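Local atomic coordinates of complement C1r subcomponent (Homo sapiens, PDB entry 6F1D), a protein that acts as a modular serine protease of the C1 complex that activates C1s in the classical complement pathway, represented here by its calcium-binding CUB2 domain. Residues Gly39-Leu44 with Asp85-Ser90; Lys45-Phe50 with Gly107-Tyr112; Leu65-Asn70 with Val93-Phe98. One frame throughout, in Å; residues are numbered along the deposited sequence.

Overall arrangement
All three contacts are antiparallel strand pairings within a single CUB domain. Contacts 1 and 2 use successive parts of strand 40-46 in the four-stranded sheet, joining it to strands 86-87 and 109-116; contact 3 lies in the five-stranded sheet. Contact 3 is nearest the centre of the chain (about 6 Å between centres), contact 2 somewhat farther out (about 8 Å) and contact 1 at the margin (about 14 Å), all partly buried. Contact 1 relies on a doubly held carbonyl and a stacked carboxylate; contact 2 on aromatic rings and a bridging water; contact 3 on paired side chains, apolar toward the other sheet and partly polar outside. Between the sheets F46 meets L65 and I67, and L110 meets L95.

Contact 1. Residues Gly39-Leu44 with Asp85-Ser90; sequences GLTLHL and DLDTSS
The carbonyl oxygen of L42 is gripped twice by T88. T88 OG1 donates to L42 O at 2.7 Å, and T88 N donates to the same L42 O at 3.0 Å. The backbone N-H arrives almost head-on (C=O...N 171°), whereas the hydroxyl comes in from the flank, tilted out of the carbonyl plane. A chi1 of 69° makes this double hold possible, because it places OG1 between the backbone N and the carbonyl carbon of T88, beside the N that shares its acceptor. OG1 also receives a weak bond from S90 N, which ties the turn back on itself. S89 is skipped in the pairing, and S90 O returns to accept from L42 N at 2.9 Å. Toward the other end, L44 and L86 form a regular hydrogen-bonded antiparallel pair, with L44 N 2.7 Å from L86 O. Between these bonds H43 faces D87 as a non-hydrogen-bonded pair. The carboxylate stacks on the imidazole, the planes 18° apart, H43 CE1 being 3.6 Å from D87 CG, and D87 OD1 sits over the ring near its rim. H43 NE2 bonds instead to E115, and the two carboxylates would probably favour a protonated imidazole. D87 OD1 accepts from S89 N at 3.2 Å, forming an Asx turn that holds the carboxylate in place. Across the sheet, L44 CB and L86 CB meet at 4.1 Å. On the same side T88 CG2 rests against L44. This face is directed at the other sheet: L86 packs on I67 of strand 64-69, T88 on A69 and V93, and L42 on V93. Strand 86-87 is the outermost strand beside 40-46, whose other edge pairs with strand 109-116 through T41 with E115 and H43 with T113.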
# COMPACT_ATOMS: atom_id res chain seq x y z
N GLY A 39 -17.82 -7.07 -10.97
CA GLY A 39 -17.43 -7.55 -12.28
C GLY A 39 -16.11 -7.00 -12.79
O GLY A 39 -15.75 -7.30 -13.93
N LEU A 40 -15.41 -6.20 -12.00
CA LEU A 40 -14.02 -5.88 -12.25
C LEU A 40 -13.20 -6.42 -11.09
O LEU A 40 -13.68 -6.51 -9.96
CB LEU A 40 -13.79 -4.37 -12.35
CG LEU A 40 -14.38 -3.57 -13.51
CD1 LEU A 40 -13.96 -2.15 -13.34
CD2 LEU A 40 -13.95 -4.10 -14.89
N THR A 41 -11.96 -6.79 -11.38
CA THR A 41 -11.04 -7.23 -10.34
C THR A 41 -9.79 -6.37 -10.38
O THR A 41 -9.35 -5.92 -11.44
CB THR A 41 -10.69 -8.72 -10.51
OG1 THR A 41 -9.60 -9.06 -9.66
CG2 THR A 41 -10.31 -9.03 -11.92
N LEU A 42 -9.21 -6.14 -9.21
CA LEU A 42 -8.10 -5.20 -9.05
C LEU A 42 -6.78 -5.94 -9.09
O LEU A 42 -6.64 -7.01 -8.48
CB LEU A 42 -8.22 -4.42 -7.75
CG LEU A 42 -9.34 -3.41 -7.85
CD1 LEU A 42 -9.80 -3.10 -6.44
CD2 LEU A 42 -8.74 -2.16 -8.56
N HIS A 43 -5.85 -5.40 -9.88
CA HIS A 43 -4.46 -5.83 -9.93
C HIS A 43 -3.57 -4.71 -9.41
O HIS A 43 -3.74 -3.54 -9.80
CB HIS A 43 -4.06 -6.16 -11.37
CG HIS A 43 -4.74 -7.37 -11.93
ND1 HIS A 43 -4.05 -8.51 -12.27
CD2 HIS A 43 -6.03 -7.59 -12.26
CE1 HIS A 43 -4.90 -9.40 -12.77
NE2 HIS A 43 -6.11 -8.87 -12.77
N LEU A 44 -2.62 -5.05 -8.54
CA LEU A 44 -1.72 -4.06 -7.94
C LEU A 44 -0.29 -4.35 -8.36
O LEU A 44 0.14 -5.52 -8.37
CB LEU A 44 -1.78 -4.10 -6.40
CG LEU A 44 -3.14 -4.09 -5.71
CD1 LEU A 44 -2.88 -4.12 -4.21
CD2 LEU A 44 -3.87 -2.83 -6.09
N ASP A 85 3.63 -8.59 -7.84
CA ASP A 85 2.37 -8.08 -8.35
C ASP A 85 1.20 -8.87 -7.76
O ASP A 85 1.26 -10.10 -7.64
CB ASP A 85 2.36 -8.18 -9.87
CG ASP A 85 3.39 -7.26 -10.50
OD1 ASP A 85 4.11 -6.54 -9.77
OD2 ASP A 85 3.48 -7.27 -11.75
N LEU A 86 0.12 -8.18 -7.40
CA LEU A 86 -1.01 -8.79 -6.72
C LEU A 86 -2.25 -8.78 -7.60
O LEU A 86 -2.74 -7.72 -7.99
CB LEU A 86 -1.31 -8.08 -5.41
CG LEU A 86 -0.18 -8.28 -4.42
CD1 LEU A 86 -0.34 -7.35 -3.23
CD2 LEU A 86 -0.18 -9.75 -4.02
N ASP A 87 -2.75 -9.96 -7.92
CA ASP A 87 -4.07 -10.13 -8.50
C ASP A 87 -5.04 -10.45 -7.36
O ASP A 87 -5.05 -11.57 -6.86
CB ASP A 87 -4.04 -11.25 -9.54
CG ASP A 87 -5.44 -11.65 -10.00
OD1 ASP A 87 -6.45 -11.00 -9.59
OD2 ASP A 87 -5.54 -12.60 -10.80
N THR A 88 -5.87 -9.48 -7.00
CA THR A 88 -6.64 -9.57 -5.77
C THR A 88 -7.95 -10.33 -5.89
O THR A 88 -8.58 -10.57 -4.86
CB THR A 88 -6.96 -8.19 -5.24
OG1 THR A 88 -7.91 -7.58 -6.13
CG2 THR A 88 -5.70 -7.33 -5.10
N SER A 89 -8.40 -10.66 -7.10
CA SER A 89 -9.73 -11.24 -7.33
C SER A 89 -10.85 -10.49 -6.61
O SER A 89 -11.86 -11.07 -6.22
CB SER A 89 -9.76 -12.72 -6.95
OG SER A 89 -8.94 -13.45 -7.85
N SER A 90 -10.71 -9.18 -6.47
CA SER A 90 -11.63 -8.40 -5.66
C SER A 90 -11.88 -7.05 -6.30
O SER A 90 -10.99 -6.49 -6.93
CB SER A 90 -11.05 -8.18 -4.26
OG SER A 90 -11.98 -7.48 -3.45

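Contact 2. Residues Lys45-Phe50 with Gly107-Tyr112; sequences KFLEPF and GWKLRY
K45 and R111 form a hydrogen-bonded antiparallel pair through both backbone N-H groups, F46 and L110 follow as a close non-hydrogen-bonded pair (CA to CA 4.1 Å), and L47 N continues the pairing with a nearly straight bond (175°) to K109 O at 2.9 Å. The closeness of the F46 and L110 backbones brings their side chains together on the inner face. L110 CB stands over the F46 ring, 4.0 Å from its centroid and 16° off the normal, a CH-pi contact displaced slightly toward the rim. With CG of L110 wedged between its own backbone N and carbonyl carbon (chi1 65°), the branch turns back along the ring, and CD2 touches F46 CZ at 3.8 Å. The indole of W108 comes to the rim of the same phenyl: its CE3 lies near the ring plane, 4.0 Å from F46 CE1. Farther on, F50 swings its ring against the start of the W108 side chain, F50 CD2 resting 3.6 Å from W108 CB. L47 goes the other way, laying CD2 along the backbone between K109 O and R111 N. Past L47 the regular pairing stops; the chain runs through E48 and the cis peptide before P49, returns beside W108 at F50, and a water bonds in between. K109 N donates to it at 2.9 Å; it lies 2.7 Å from L47 O and also bonds P49 O, a carbonyl shared with Y20 OH. The aromatic cluster continues inward, where W108 meets F97 and Y32 edge-to-face and F46 packs on L65 and I67 of strand 64-69. Strand 109-116 lies between 40-46 and the outermost strand 13-16, bonding to the latter through L110 with I15 and Y112 with G13, while W108 N bonds OG of the sodium ligand S17.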
# COMPACT_ATOMS: atom_id res chain seq x y z
N LYS A 45 0.43 -3.30 -8.72
CA LYS A 45 1.81 -3.42 -9.13
C LYS A 45 2.64 -2.34 -8.44
O LYS A 45 2.46 -1.16 -8.71
CB LYS A 45 1.91 -3.22 -10.64
CG LYS A 45 3.31 -3.14 -11.04
CD LYS A 45 3.48 -2.36 -12.32
CE LYS A 45 4.74 -2.81 -12.94
NZ LYS A 45 4.73 -4.23 -13.38
N PHE A 46 3.60 -2.75 -7.63
CA PHE A 46 4.44 -1.75 -6.99
C PHE A 46 5.56 -1.31 -7.90
O PHE A 46 6.17 -2.14 -8.59
CB PHE A 46 5.00 -2.31 -5.70
CG PHE A 46 3.99 -2.32 -4.59
CD1 PHE A 46 3.87 -1.23 -3.76
CD2 PHE A 46 3.12 -3.38 -4.44
CE1 PHE A 46 2.90 -1.21 -2.73
CE2 PHE A 46 2.16 -3.38 -3.42
CZ PHE A 46 2.06 -2.30 -2.56
N LEU A 47 5.91 -0.04 -7.82
CA LEU A 47 7.01 0.53 -8.55
C LEU A 47 8.27 0.52 -7.70
O LEU A 47 8.24 0.23 -6.51
CB LEU A 47 6.66 1.95 -8.98
CG LEU A 47 5.58 1.99 -10.09
CD1 LEU A 47 5.72 0.84 -11.08
CD2 LEU A 47 4.20 1.99 -9.57
N GLU A 48 9.40 0.79 -8.34
CA GLU A 48 10.62 1.02 -7.58
C GLU A 48 10.95 2.50 -7.56
O GLU A 48 10.68 3.20 -8.53
CB GLU A 48 11.80 0.24 -8.18
CG GLU A 48 11.53 -1.25 -8.27
CD GLU A 48 12.73 -2.08 -8.70
OE1 GLU A 48 12.76 -3.30 -8.38
OE2 GLU A 48 13.65 -1.54 -9.37
N PRO A 49 11.55 3.03 -6.49
CA PRO A 49 11.95 2.39 -5.24
C PRO A 49 10.80 2.03 -4.33
O PRO A 49 9.73 2.64 -4.32
CB PRO A 49 12.81 3.46 -4.57
CG PRO A 49 12.19 4.73 -5.06
CD PRO A 49 11.96 4.44 -6.52
N PHE A 50 11.06 0.99 -3.55
CA PHE A 50 10.19 0.53 -2.47
C PHE A 50 11.09 0.48 -1.26
O PHE A 50 12.15 -0.14 -1.31
CB PHE A 50 9.60 -0.85 -2.78
CG PHE A 50 8.68 -1.39 -1.70
CD1 PHE A 50 9.17 -2.15 -0.65
CD2 PHE A 50 7.34 -1.17 -1.79
CE1 PHE A 50 8.30 -2.66 0.32
CE2 PHE A 50 6.47 -1.67 -0.85
CZ PHE A 50 6.95 -2.41 0.21
N GLY A 107 9.56 5.02 1.09
CA GLY A 107 8.13 4.74 1.00
C GLY A 107 7.75 3.85 -0.18
O GLY A 107 8.57 3.10 -0.71
N TRP A 108 6.51 3.95 -0.66
CA TRP A 108 6.09 2.99 -1.68
C TRP A 108 5.16 3.71 -2.63
O TRP A 108 4.56 4.74 -2.28
CB TRP A 108 5.37 1.78 -1.04
CG TRP A 108 4.31 2.24 -0.09
CD1 TRP A 108 4.48 2.51 1.23
CD2 TRP A 108 2.94 2.56 -0.39
NE1 TRP A 108 3.29 2.92 1.79
CE2 TRP A 108 2.34 2.98 0.82
CE3 TRP A 108 2.15 2.50 -1.55
CZ2 TRP A 108 1.01 3.35 0.91
CZ3 TRP A 108 0.82 2.89 -1.45
CH2 TRP A 108 0.27 3.29 -0.23
N LYS A 109 5.01 3.14 -3.81
CA LYS A 109 4.07 3.64 -4.80
C LYS A 109 3.62 2.44 -5.61
O LYS A 109 4.45 1.59 -5.97
CB LYS A 109 4.75 4.67 -5.71
CG LYS A 109 3.90 5.18 -6.87
CD LYS A 109 4.53 6.45 -7.44
CE LYS A 109 3.83 6.91 -8.70
NZ LYS A 109 4.52 8.11 -9.28
N LEU A 110 2.33 2.40 -5.95
CA LEU A 110 1.77 1.30 -6.74
C LEU A 110 0.88 1.90 -7.81
O LEU A 110 0.40 3.04 -7.68
CB LEU A 110 0.97 0.31 -5.88
CG LEU A 110 -0.30 0.82 -5.22
CD1 LEU A 110 -1.49 0.74 -6.19
CD2 LEU A 110 -0.62 -0.08 -3.97
N ARG A 111 0.68 1.14 -8.87
CA ARG A 111 -0.37 1.39 -9.85
C ARG A 111 -1.37 0.24 -9.77
O ARG A 111 -0.98 -0.94 -9.80
CB ARG A 111 0.18 1.47 -11.27
CG ARG A 111 -0.92 1.61 -12.36
CD ARG A 111 -0.42 2.31 -13.62
NE ARG A 111 -1.54 2.71 -14.47
CZ ARG A 111 -1.93 2.04 -15.55
NH1 ARG A 111 -1.28 0.94 -15.95
NH2 ARG A 111 -2.97 2.49 -16.24
N TYR A 112 -2.65 0.58 -9.67
CA TYR A 112 -3.69 -0.44 -9.76
C TYR A 112 -4.37 -0.33 -11.12
O TYR A 112 -4.50 0.77 -11.68
CB TYR A 112 -4.69 -0.32 -8.61
CG TYR A 112 -5.68 0.81 -8.72
CD1 TYR A 112 -6.88 0.62 -9.39
CD2 TYR A 112 -5.44 2.04 -8.11
CE1 TYR A 112 -7.81 1.67 -9.50
CE2 TYR A 112 -6.35 3.08 -8.21
CZ TYR A 112 -7.53 2.88 -8.91
OH TYR A 112 -8.46 3.90 -9.00
O HOH W 1 7.19 1.30 -4.27

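Contact 3. Residues Leu65-Asn70 with Val93-Phe98; sequences LQIYAN and VDLLFF
L65 pushes its CD1 into the hollow between L95 and F97, 4.2 Å from L95 CB and 4.0 Å from F97 CB, with L96 O as the floor, 3.5 Å from L65 CD1. CG of L65 stands anti to its backbone N (chi1 179°), which carries that methyl across to the partner strand. Next along the same face, I67 lies beside L95 and points the same way, with I67 CD1 3.9 Å from L95 CD2, while its CG2 branch abuts V93 CG1. The other face has a different relief. Y68 OH donates to Q66 OE1 at 2.8 Å, joining two side chains of one strand, and L96 CD1 fits beside this join, toward its own strand, 3.9 Å from Y68 CE1 and equally far from Q66 OE1. F98 closes the row: its CE2 approaches Q66 OE1 to 3.7 Å, the oxygen near the ring plane and the amide turned 71° from the ring. Q66 NE2 bonds E76, and D94 turns to S33 and R35. Between the two faces, Q66 pairs with L96 and Y68 with D94 through four backbone bonds, Q66 N to L96 O being 2.8 Å. L65, L95, I67 and F97 on one face meet F46, L110 and W108 of the opposing sheet, the two-sheet sandwich of a CUB domain. D63 and D100, just beyond the strand ends, help bind its calcium ion.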
# COMPACT_ATOMS: atom_id res chain seq x y z
N LEU A 65 3.11 -1.95 5.84
CA LEU A 65 2.07 -1.78 4.82
C LEU A 65 1.23 -3.06 4.77
O LEU A 65 1.76 -4.14 4.49
CB LEU A 65 2.68 -1.48 3.44
CG LEU A 65 1.62 -1.33 2.33
CD1 LEU A 65 0.73 -0.13 2.73
CD2 LEU A 65 2.33 -1.03 0.99
N GLN A 66 -0.05 -2.97 5.09
CA GLN A 66 -0.92 -4.14 5.14
C GLN A 66 -1.95 -4.00 4.02
O GLN A 66 -2.44 -2.90 3.78
CB GLN A 66 -1.64 -4.24 6.48
CG GLN A 66 -0.77 -4.03 7.66
CD GLN A 66 -1.51 -4.28 8.93
OE1 GLN A 66 -2.75 -4.16 8.97
NE2 GLN A 66 -0.78 -4.62 9.97
N ILE A 67 -2.23 -5.10 3.33
CA ILE A 67 -3.13 -5.07 2.18
C ILE A 67 -4.28 -6.04 2.42
O ILE A 67 -4.05 -7.19 2.82
CB ILE A 67 -2.39 -5.41 0.88
CG1 ILE A 67 -1.20 -4.43 0.74
CG2 ILE A 67 -3.38 -5.42 -0.29
CD1 ILE A 67 -0.50 -4.41 -0.63
N TYR A 68 -5.51 -5.58 2.19
CA TYR A 68 -6.74 -6.34 2.43
C TYR A 68 -7.52 -6.39 1.13
O TYR A 68 -7.61 -5.38 0.41
CB TYR A 68 -7.61 -5.70 3.49
CG TYR A 68 -6.96 -5.73 4.84
CD1 TYR A 68 -6.03 -4.75 5.18
CD2 TYR A 68 -7.22 -6.74 5.72
CE1 TYR A 68 -5.39 -4.78 6.46
CE2 TYR A 68 -6.60 -6.78 7.01
CZ TYR A 68 -5.68 -5.79 7.34
OH TYR A 68 -5.04 -5.78 8.55
N ALA A 69 -8.05 -7.55 0.81
CA ALA A 69 -8.89 -7.71 -0.37
C ALA A 69 -10.23 -8.16 0.14
O ALA A 69 -10.35 -9.26 0.69
CB ALA A 69 -8.30 -8.71 -1.36
N ASN A 70 -11.23 -7.31 -0.06
CA ASN A 70 -12.57 -7.49 0.51
C ASN A 70 -12.50 -7.96 1.96
O ASN A 70 -13.16 -8.90 2.38
CB ASN A 70 -13.39 -8.43 -0.34
CG ASN A 70 -14.76 -7.87 -0.63
OD1 ASN A 70 -15.36 -7.22 0.24
ND2 ASN A 70 -15.26 -8.08 -1.85
N VAL A 93 -10.32 -3.12 -2.28
CA VAL A 93 -9.01 -3.30 -1.65
C VAL A 93 -8.82 -2.20 -0.62
O VAL A 93 -9.29 -1.07 -0.82
CB VAL A 93 -7.91 -3.30 -2.73
CG1 VAL A 93 -6.52 -3.13 -2.14
CG2 VAL A 93 -8.04 -4.63 -3.53
N ASP A 94 -8.18 -2.52 0.51
CA ASP A 94 -7.76 -1.47 1.42
C ASP A 94 -6.28 -1.66 1.71
O ASP A 94 -5.81 -2.79 1.86
CB ASP A 94 -8.54 -1.50 2.72
CG ASP A 94 -10.05 -1.20 2.50
OD1 ASP A 94 -10.50 -0.06 2.81
OD2 ASP A 94 -10.78 -2.13 2.03
N LEU A 95 -5.53 -0.56 1.72
CA LEU A 95 -4.15 -0.54 2.20
C LEU A 95 -4.09 0.27 3.48
O LEU A 95 -4.64 1.37 3.54
CB LEU A 95 -3.20 0.06 1.18
CG LEU A 95 -3.17 -0.74 -0.12
CD1 LEU A 95 -4.15 -0.08 -1.04
CD2 LEU A 95 -1.77 -0.72 -0.69
N LEU A 96 -3.45 -0.28 4.49
CA LEU A 96 -3.25 0.37 5.77
C LEU A 96 -1.74 0.55 5.88
O LEU A 96 -1.00 -0.42 5.75
CB LEU A 96 -3.76 -0.50 6.92
CG LEU A 96 -5.24 -0.83 6.99
CD1 LEU A 96 -5.52 -1.41 8.38
CD2 LEU A 96 -6.05 0.44 6.71
N PHE A 97 -1.29 1.78 6.06
CA PHE A 97 0.13 2.05 6.25
C PHE A 97 0.33 2.65 7.64
O PHE A 97 -0.19 3.74 7.92
CB PHE A 97 0.60 3.02 5.15
CG PHE A 97 2.08 3.29 5.12
CD1 PHE A 97 2.51 4.57 4.87
CD2 PHE A 97 3.00 2.27 5.27
CE1 PHE A 97 3.90 4.86 4.82
CE2 PHE A 97 4.39 2.56 5.21
CZ PHE A 97 4.81 3.84 4.97
N PHE A 98 1.08 1.96 8.49
CA PHE A 98 1.38 2.41 9.85
C PHE A 98 2.86 2.74 9.95
O PHE A 98 3.69 1.95 9.50
CB PHE A 98 1.10 1.32 10.87
CG PHE A 98 -0.33 0.83 10.90
CD1 PHE A 98 -1.27 1.48 11.68
CD2 PHE A 98 -0.70 -0.32 10.21
CE1 PHE A 98 -2.58 1.03 11.74
CE2 PHE A 98 -2.03 -0.79 10.27
CZ PHE A 98 -2.96 -0.11 11.03